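Local coordinates for NLP/P60 family protein (Bacillus cereus ATCC 10987, PDB 3H41), which probably cleaves gamma-D-glutamyl-L-lysine bonds in murein peptides as a C40-family cysteine peptidase, releasing L-Ala-gamma-D-Glu during peptidoglycan degradation, at residues 80-85 with 103-108; 118-123 with 158-163. All coordinates share one frame; numbering follows the deposited sequence.

Contact 1 (80-85 with 103-108); sequences VKVLVH and KQLTYN
Leu-105 reaches Val-80 and Val-82 across the interior of an SH3-type domain, a worked example of how strands that share no backbone hydrogen bonds are still joined through a hydrophobic core. Followed outward, the leucine makes its contact by one methyl alone. Its CB leaves the strand in the direction of segment 80-85 but stays well short of it, 5.6 Å from CG2 of Val-80. CG, placed anti to the carbonyl carbon (chi1 -70°), is a step closer yet still outside contact range. From there the chain continues fully extended, with CD1 anti to CA (chi2 178°), and this methyl completes the crossing. It meets Val-80 CG2 at 3.6 Å, the two side chains pointing at one another tip to tip. The same CD1 lies 4.2 Å from Val-82 CG1, a looser approach in which leucine and valine run past each other in opposite directions. The other branch, CD2, turns aside and touches neither valine.

Because Val-80 and Val-82 are two positions apart on one strand, they face the same way; Val-80 CG2 and Val-82 CG1 stand 3.8 Å from each other, and CD1 of Leu-105 rests against this pair of methyls. Both valines are buried, and all three contacting groups are apolar, so the crossing is purely van der Waals in character.

The surroundings fit an SH3-like barrel, in which a short 3-10 turn at residues 103-104 leads into the brief last strand, 105-106. Strand 79-84 is hydrogen-bonded between strands 69-76 and 96-101, whereas 105-106 pairs with 8-11. Val-70 and Met-100 also pack against Leu-105, Val-72 against Val-80, and Leu-18 of strand 15-19 against Val-82.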
ATOM      1  N   VAL A  80       0.992  15.234  13.142  1.00 17.10           N
ATOM      2  CA  VAL A  80       0.415  14.271  14.075  1.00 15.94           C
ATOM      3  C   VAL A  80       1.102  12.935  13.950  1.00 18.42           C
ATOM      4  O   VAL A  80       1.575  12.569  12.870  1.00 16.08           O
ATOM      5  CB  VAL A  80      -1.111  14.074  13.883  1.00 17.82           C
ATOM      6  CG1 VAL A  80      -1.858  15.260  14.513  1.00 17.91           C
ATOM      7  CG2 VAL A  80      -1.521  13.894  12.381  1.00 16.94           C
ATOM      8  N   LYS A  81       1.116  12.190  15.054  1.00 15.76           N
ATOM      9  CA  LYS A  81       1.535  10.824  15.061  1.00 18.91           C
ATOM     10  C   LYS A  81       0.249  10.023  15.062  1.00 16.92           C
ATOM     11  O   LYS A  81      -0.693  10.384  15.785  1.00 17.67           O
ATOM     12  CB  LYS A  81       2.405  10.510  16.276  1.00 19.76           C
ATOM     13  CG  LYS A  81       3.066   9.139  16.169  1.00 22.88           C
ATOM     14  CD  LYS A  81       3.880   8.781  17.392  1.00 23.22           C
ATOM     15  CE  LYS A  81       4.433   7.380  17.215  1.00 28.89           C
ATOM     16  NZ  LYS A  81       5.173   6.944  18.416  1.00 31.71           N
ATOM     17  N   VAL A  82       0.197   9.005  14.191  1.00 13.82           N
ATOM     18  CA  VAL A  82      -1.007   8.193  13.950  1.00 12.14           C
ATOM     19  C   VAL A  82      -0.650   6.725  13.944  1.00 13.97           C
ATOM     20  O   VAL A  82       0.516   6.359  13.770  1.00 15.28           O
ATOM     21  CB  VAL A  82      -1.762   8.612  12.641  1.00 15.31           C
ATOM     22  CG1 VAL A  82      -2.013  10.101  12.609  1.00 13.74           C
ATOM     23  CG2 VAL A  82      -0.998   8.221  11.359  1.00 14.80           C
ATOM     24  N   LEU A  83      -1.635   5.891  14.242  1.00 14.07           N
ATOM     25  CA  LEU A  83      -1.536   4.457  14.046  1.00 15.44           C
ATOM     26  C   LEU A  83      -2.487   4.064  12.905  1.00 16.22           C
ATOM     27  O   LEU A  83      -3.709   4.264  12.998  1.00 14.59           O
ATOM     28  CB  LEU A  83      -1.906   3.684  15.330  1.00 14.85           C
ATOM     29  CG  LEU A  83      -1.181   4.162  16.589  1.00 18.38           C
ATOM     30  CD1 LEU A  83      -1.673   3.362  17.828  1.00 19.72           C
ATOM     31  CD2 LEU A  83       0.342   4.058  16.406  1.00 17.02           C
ATOM     32  N   VAL A  84      -1.922   3.490  11.843  1.00 15.32           N
ATOM     33  CA  VAL A  84      -2.688   3.126  10.667  1.00 14.99           C
ATOM     34  C   VAL A  84      -3.345   1.779  10.855  1.00 14.79           C
ATOM     35  O   VAL A  84      -2.688   0.736  10.988  1.00 14.17           O
ATOM     36  CB  VAL A  84      -1.810   3.103   9.376  1.00 14.49           C
ATOM     37  CG1 VAL A  84      -2.690   2.720   8.132  1.00 15.22           C
ATOM     38  CG2 VAL A  84      -1.058   4.475   9.161  1.00 12.12           C
ATOM     39  N   HIS A  85      -4.664   1.783  10.866  1.00 18.26           N
ATOM     40  CA  HIS A  85      -5.394   0.545  11.076  1.00 17.09           C
ATOM     41  C   HIS A  85      -5.235  -0.281   9.797  1.00 19.94           C
ATOM     42  O   HIS A  85      -5.235   0.261   8.673  1.00 21.00           O
ATOM     43  CB  HIS A  85      -6.891   0.821  11.281  1.00 17.26           C
ATOM     44  CG  HIS A  85      -7.221   1.640  12.500  1.00 19.86           C
ATOM     45  ND1 HIS A  85      -8.509   1.746  12.994  1.00 20.34           N
ATOM     46  CD2 HIS A  85      -6.444   2.375  13.327  1.00 23.15           C
ATOM     47  CE1 HIS A  85      -8.504   2.511  14.072  1.00 21.41           C
ATOM     48  NE2 HIS A  85      -7.267   2.926  14.284  1.00 22.84           N
ATOM     49  N   LYS A 103      -3.057  18.221   8.132  1.00 14.03           N
ATOM     50  CA  LYS A 103      -3.882  18.670   7.033  1.00 18.68           C
ATOM     51  C   LYS A 103      -4.217  17.601   6.008  1.00 18.15           C
ATOM     52  O   LYS A 103      -5.062  17.850   5.143  1.00 15.22           O
ATOM     53  CB  LYS A 103      -3.254  19.865   6.309  1.00 16.42           C
ATOM     54  CG  LYS A 103      -1.920  19.591   5.615  1.00 28.62           C
ATOM     55  CD  LYS A 103      -1.316  20.900   5.122  1.00 38.15           C
ATOM     56  CE  LYS A 103      -0.056  20.697   4.318  1.00 39.23           C
ATOM     57  NZ  LYS A 103       0.553  22.011   3.894  1.00 39.75           N
ATOM     58  N   GLN A 104      -3.586  16.432   6.135  1.00 14.33           N
ATOM     59  CA  GLN A 104      -3.894  15.285   5.290  1.00 15.53           C
ATOM     60  C   GLN A 104      -4.925  14.332   5.897  1.00 14.61           C
ATOM     61  O   GLN A 104      -5.177  13.269   5.327  1.00 15.48           O
ATOM     62  CB  GLN A 104      -2.604  14.524   4.953  1.00 11.53           C
ATOM     63  CG  GLN A 104      -1.716  15.296   3.977  1.00 11.35           C
ATOM     64  CD  GLN A 104      -0.531  14.455   3.541  1.00 10.76           C
ATOM     65  OE1 GLN A 104      -0.066  13.615   4.304  1.00 15.24           O
ATOM     66  NE2 GLN A 104      -0.049  14.676   2.320  1.00  9.99           N
ATOM     67  N   LEU A 105      -5.510  14.725   7.035  1.00 15.07           N
ATOM     68  CA  LEU A 105      -6.516  13.920   7.753  1.00 13.17           C
ATOM     69  C   LEU A 105      -7.845  14.659   7.682  1.00 15.50           C
ATOM     70  O   LEU A 105      -7.885  15.882   7.522  1.00 15.03           O
ATOM     71  CB  LEU A 105      -6.138  13.740   9.223  1.00 15.75           C
ATOM     72  CG  LEU A 105      -4.949  12.860   9.536  1.00 17.65           C
ATOM     73  CD1 LEU A 105      -4.724  12.848  11.050  1.00 19.63           C
ATOM     74  CD2 LEU A 105      -5.131  11.429   8.982  1.00 15.27           C
ATOM     75  N   THR A 106      -8.942  13.910   7.786  1.00 17.30           N
ATOM     76  CA  THR A 106     -10.235  14.535   7.904  1.00 18.88           C
ATOM     77  C   THR A 106     -11.111  13.682   8.827  1.00 18.59           C
ATOM     78  O   THR A 106     -10.716  12.587   9.290  1.00 15.52           O
ATOM     79  CB  THR A 106     -10.893  14.729   6.519  1.00 18.91           C
ATOM     80  OG1 THR A 106     -12.061  15.544   6.667  1.00 28.47           O
ATOM     81  CG2 THR A 106     -11.249  13.416   5.882  1.00 22.55           C
ATOM     82  N   TYR A 107     -12.297  14.203   9.126  1.00 19.70           N
ATOM     83  CA  TYR A 107     -13.317  13.400   9.816  1.00 18.57           C
ATOM     84  C   TYR A 107     -14.674  13.859   9.316  1.00 18.80           C
ATOM     85  O   TYR A 107     -14.958  15.046   9.330  1.00 21.12           O
ATOM     86  CB  TYR A 107     -13.256  13.572  11.341  1.00 17.45           C
ATOM     87  CG  TYR A 107     -14.250  12.651  12.058  1.00 15.77           C
ATOM     88  CD1 TYR A 107     -15.589  13.034  12.233  1.00 26.37           C
ATOM     89  CD2 TYR A 107     -13.884  11.382  12.457  1.00 23.42           C
ATOM     90  CE1 TYR A 107     -16.507  12.191  12.861  1.00 20.63           C
ATOM     91  CE2 TYR A 107     -14.792  10.522  13.070  1.00 23.15           C
ATOM     92  CZ  TYR A 107     -16.098  10.933  13.262  1.00 28.05           C
ATOM     93  OH  TYR A 107     -17.001  10.080  13.862  1.00 26.96           O
ATOM     94  N   ASN A 108     -15.485  12.931   8.840  1.00 18.06           N
ATOM     95  CA  ASN A 108     -16.861  13.224   8.461  1.00 21.09           C
ATOM     96  C   ASN A 108     -17.740  12.127   9.056  1.00 20.46           C
ATOM     97  O   ASN A 108     -17.472  10.935   8.873  1.00 20.28           O
ATOM     98  CB  ASN A 108     -16.971  13.283   6.942  1.00 18.22           C
ATOM     99  CG  ASN A 108     -18.377  13.538   6.466  1.00 17.04           C
ATOM    100  OD1 ASN A 108     -19.098  12.592   6.192  1.00 24.94           O
ATOM    101  ND2 ASN A 108     -18.745  14.796   6.289  1.00 24.30           N
TER

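Contact 2 (118-123 with 158-163); sequences PFVLVT and YRVLLP
CG2 of Val-120 meets both Val-160 and Tyr-158, which lie on the same side of strand 157-161, and CG1 meets the tyrosine ring alone. The two valine side chains cross at about a right angle, with CG1 of Val-160 against two atoms of its partner: it is 3.5 Å from Val-120 CG2 and 3.8 Å from CB of Val-120. Toward Tyr-158 the approach is slanted. CG2 of Val-120 lies 3.8 Å from the tyrosine CB, at the root of the ring, while CG1 comes to 4.0 Å from the ring atom CD2. The first torsion of Val-120 (chi1 175°) sets CG1 anti to the backbone N, which carries it to the ring and puts CG2 into the angle between tyrosine and valine.

All three residues are buried, and no hydrogen bond links the segments. In this SH3b-type domain, strand 147-153 lies between the two strands in the sheet order, and Val-120 bonds to Leu-148 through the backbone and packs on Leu-150. The core continues through Phe-177 of strand 175-178 beside Tyr-158 and Leu-129 of strand 126-131 against Val-160.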
ATOM      1  N   PRO A 118     -21.032  -1.786   2.287  1.00 18.51           N
ATOM      2  CA  PRO A 118     -20.402  -2.224   1.050  1.00 18.76           C
ATOM      3  C   PRO A 118     -19.598  -1.095   0.388  1.00 17.77           C
ATOM      4  O   PRO A 118     -19.955   0.083   0.512  1.00 14.38           O
ATOM      5  CB  PRO A 118     -21.576  -2.679   0.181  1.00 18.49           C
ATOM      6  CG  PRO A 118     -22.631  -3.136   1.220  1.00 14.90           C
ATOM      7  CD  PRO A 118     -22.465  -2.123   2.328  1.00 17.42           C
ATOM      8  N   PHE A 119     -18.502  -1.467  -0.262  1.00 18.46           N
ATOM      9  CA  PHE A 119     -17.532  -0.499  -0.767  1.00 15.76           C
ATOM     10  C   PHE A 119     -17.057  -0.877  -2.153  1.00 16.13           C
ATOM     11  O   PHE A 119     -17.175  -2.019  -2.590  1.00 16.73           O
ATOM     12  CB  PHE A 119     -16.355  -0.310   0.181  1.00 13.58           C
ATOM     13  CG  PHE A 119     -15.531  -1.558   0.443  1.00 14.74           C
ATOM     14  CD1 PHE A 119     -14.664  -2.077  -0.519  1.00 16.99           C
ATOM     15  CD2 PHE A 119     -15.539  -2.152   1.704  1.00 21.05           C
ATOM     16  CE1 PHE A 119     -13.909  -3.204  -0.267  1.00 20.87           C
ATOM     17  CE2 PHE A 119     -14.780  -3.296   1.971  1.00 29.37           C
ATOM     18  CZ  PHE A 119     -13.974  -3.835   0.976  1.00 30.02           C
ATOM     19  N   VAL A 120     -16.501   0.122  -2.836  1.00 14.10           N
ATOM     20  CA  VAL A 120     -15.855  -0.053  -4.101  1.00 13.40           C
ATOM     21  C   VAL A 120     -14.369  -0.107  -3.823  1.00 13.53           C
ATOM     22  O   VAL A 120     -13.843   0.726  -3.071  1.00 12.21           O
ATOM     23  CB  VAL A 120     -16.145   1.138  -5.062  1.00 14.40           C
ATOM     24  CG1 VAL A 120     -15.330   0.992  -6.372  1.00 13.20           C
ATOM     25  CG2 VAL A 120     -17.655   1.224  -5.369  1.00 15.06           C
ATOM     26  N   LEU A 121     -13.715  -1.118  -4.374  1.00 14.10           N
ATOM     27  CA  LEU A 121     -12.269  -1.284  -4.260  1.00 13.16           C
ATOM     28  C   LEU A 121     -11.689  -0.934  -5.629  1.00 12.38           C
ATOM     29  O   LEU A 121     -12.143  -1.440  -6.652  1.00 12.02           O
ATOM     30  CB  LEU A 121     -11.902  -2.711  -3.865  1.00 14.12           C
ATOM     31  CG  LEU A 121     -10.386  -2.860  -3.562  1.00 13.47           C
ATOM     32  CD1 LEU A 121     -10.100  -3.429  -2.227  1.00 19.27           C
ATOM     33  CD2 LEU A 121      -9.807  -3.745  -4.654  1.00 22.56           C
ATOM     34  N   VAL A 122     -10.725  -0.029  -5.665  1.00 11.87           N
ATOM     35  CA  VAL A 122     -10.159   0.401  -6.911  1.00 11.24           C
ATOM     36  C   VAL A 122      -9.214  -0.732  -7.383  1.00 10.05           C
ATOM     37  O   VAL A 122      -8.346  -1.151  -6.626  1.00 11.26           O
ATOM     38  CB  VAL A 122      -9.387   1.706  -6.717  1.00  9.97           C
ATOM     39  CG1 VAL A 122      -8.642   2.088  -7.984  1.00 10.52           C
ATOM     40  CG2 VAL A 122     -10.321   2.800  -6.306  1.00 10.23           C
ATOM     41  N   THR A 123      -9.386  -1.205  -8.612  1.00 10.71           N
ATOM     42  CA  THR A 123      -8.751  -2.443  -9.066  1.00 11.64           C
ATOM     43  C   THR A 123      -7.785  -2.259 -10.256  1.00 13.15           C
ATOM     44  O   THR A 123      -7.284  -3.227 -10.794  1.00 13.39           O
ATOM     45  CB  THR A 123      -9.812  -3.524  -9.401  1.00 16.73           C
ATOM     46  OG1 THR A 123     -10.815  -2.962 -10.260  1.00 18.76           O
ATOM     47  CG2 THR A 123     -10.461  -4.028  -8.104  1.00 16.79           C
ATOM     48  N   TYR A 158     -19.653   3.699 -10.715  1.00  9.85           N
ATOM     49  CA  TYR A 158     -20.043   3.561  -9.331  1.00 11.10           C
ATOM     50  C   TYR A 158     -19.968   4.957  -8.747  1.00 12.54           C
ATOM     51  O   TYR A 158     -19.031   5.709  -9.067  1.00 12.33           O
ATOM     52  CB  TYR A 158     -19.049   2.715  -8.542  1.00 13.01           C
ATOM     53  CG  TYR A 158     -18.827   1.313  -9.044  1.00 12.25           C
ATOM     54  CD1 TYR A 158     -19.816   0.355  -8.928  1.00 18.85           C
ATOM     55  CD2 TYR A 158     -17.616   0.941  -9.596  1.00 13.19           C
ATOM     56  CE1 TYR A 158     -19.606  -0.942  -9.376  1.00 19.64           C
ATOM     57  CE2 TYR A 158     -17.393  -0.371 -10.049  1.00 16.17           C
ATOM     58  CZ  TYR A 158     -18.389  -1.299  -9.934  1.00 14.62           C
ATOM     59  OH  TYR A 158     -18.200  -2.594 -10.365  1.00 21.67           O
ATOM     60  N   ARG A 159     -20.931   5.297  -7.894  1.00 11.96           N
ATOM     61  CA  ARG A 159     -20.828   6.481  -7.065  1.00 11.06           C
ATOM     62  C   ARG A 159     -20.383   6.103  -5.664  1.00 12.25           C
ATOM     63  O   ARG A 159     -20.864   5.105  -5.070  1.00 14.19           O
ATOM     64  CB  ARG A 159     -22.188   7.193  -7.061  1.00 12.08           C
ATOM     65  CG  ARG A 159     -22.178   8.563  -6.442  1.00 19.53           C
ATOM     66  CD  ARG A 159     -23.462   9.318  -6.872  1.00 21.89           C
ATOM     67  NE  ARG A 159     -23.267  10.750  -6.844  1.00 29.55           N
ATOM     68  CZ  ARG A 159     -24.107  11.621  -6.287  1.00 38.01           C
ATOM     69  NH1 ARG A 159     -25.228  11.202  -5.705  1.00 39.37           N
ATOM     70  NH2 ARG A 159     -23.827  12.925  -6.330  1.00 23.59           N
ATOM     71  N   VAL A 160     -19.445   6.882  -5.118  1.00  9.67           N
ATOM     72  CA  VAL A 160     -18.909   6.601  -3.815  1.00  9.99           C
ATOM     73  C   VAL A 160     -18.836   7.853  -2.943  1.00 12.13           C
ATOM     74  O   VAL A 160     -18.871   8.985  -3.437  1.00 11.15           O
ATOM     75  CB  VAL A 160     -17.461   5.997  -3.942  1.00  9.64           C
ATOM     76  CG1 VAL A 160     -17.502   4.693  -4.718  1.00 12.68           C
ATOM     77  CG2 VAL A 160     -16.526   7.036  -4.620  1.00 15.48           C
ATOM     78  N   LEU A 161     -18.669   7.648  -1.655  1.00 10.92           N
ATOM     79  CA  LEU A 161     -18.501   8.727  -0.690  1.00 11.63           C
ATOM     80  C   LEU A 161     -17.008   8.901  -0.308  1.00 11.72           C
ATOM     81  O   LEU A 161     -16.341   7.935   0.030  1.00 14.72           O
ATOM     82  CB  LEU A 161     -19.297   8.406   0.584  1.00 13.85           C
ATOM     83  CG  LEU A 161     -19.364   9.538   1.617  1.00 16.45           C
ATOM     84  CD1 LEU A 161     -20.183  10.732   1.103  1.00 18.56           C
ATOM     85  CD2 LEU A 161     -19.907   9.028   2.946  1.00 16.72           C
ATOM     86  N   LEU A 162     -16.516  10.118  -0.427  1.00 12.97           N
ATOM     87  CA  LEU A 162     -15.150  10.495  -0.033  1.00 13.60           C
ATOM     88  C   LEU A 162     -15.049  10.769   1.486  1.00 13.88           C
ATOM     89  O   LEU A 162     -16.034  11.110   2.137  1.00 12.75           O
ATOM     90  CB  LEU A 162     -14.704  11.744  -0.789  1.00 13.35           C
ATOM     91  CG  LEU A 162     -14.709  11.550  -2.292  1.00 15.89           C
ATOM     92  CD1 LEU A 162     -14.253  12.830  -2.958  1.00 11.04           C
ATOM     93  CD2 LEU A 162     -13.837  10.350  -2.665  1.00 19.56           C
ATOM     94  N   PRO A 163     -13.846  10.631   2.054  1.00 13.70           N
ATOM     95  CA  PRO A 163     -13.696  10.814   3.506  1.00 15.21           C
ATOM     96  C   PRO A 163     -14.063  12.226   3.995  1.00 17.03           C
ATOM     97  O   PRO A 163     -14.353  12.410   5.175  1.00 17.89           O
ATOM     98  CB  PRO A 163     -12.202  10.510   3.765  1.00 14.70           C
ATOM     99  CG  PRO A 163     -11.604  10.128   2.512  1.00 15.81           C
ATOM    100  CD  PRO A 163     -12.644  10.049   1.433  1.00 12.31           C
TER

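Both contacts pack apolar side chains from strands that are not direct neighbours in a sheet, one principle in two successive SH3-like domains. Contact 1 converges on a single leucine methyl, from a partly exposed residue, and buries 84 Å²; contact 2 draws on two valines and a tyrosine, all three buried, and covers 133 Å². They hold different sheets, with helix 109-113 between them along the chain. The domains abut: Pro-163 O is 3.3 Å from both Thr-106 CG2 and Asn-108 CB. Contact 1 is nearer the binding site: the side chain of Val-82 is about 8 Å from that of Tyr-96, which binds substrate, whereas contact 2 lies away from the substrate-binding and catalytic residues.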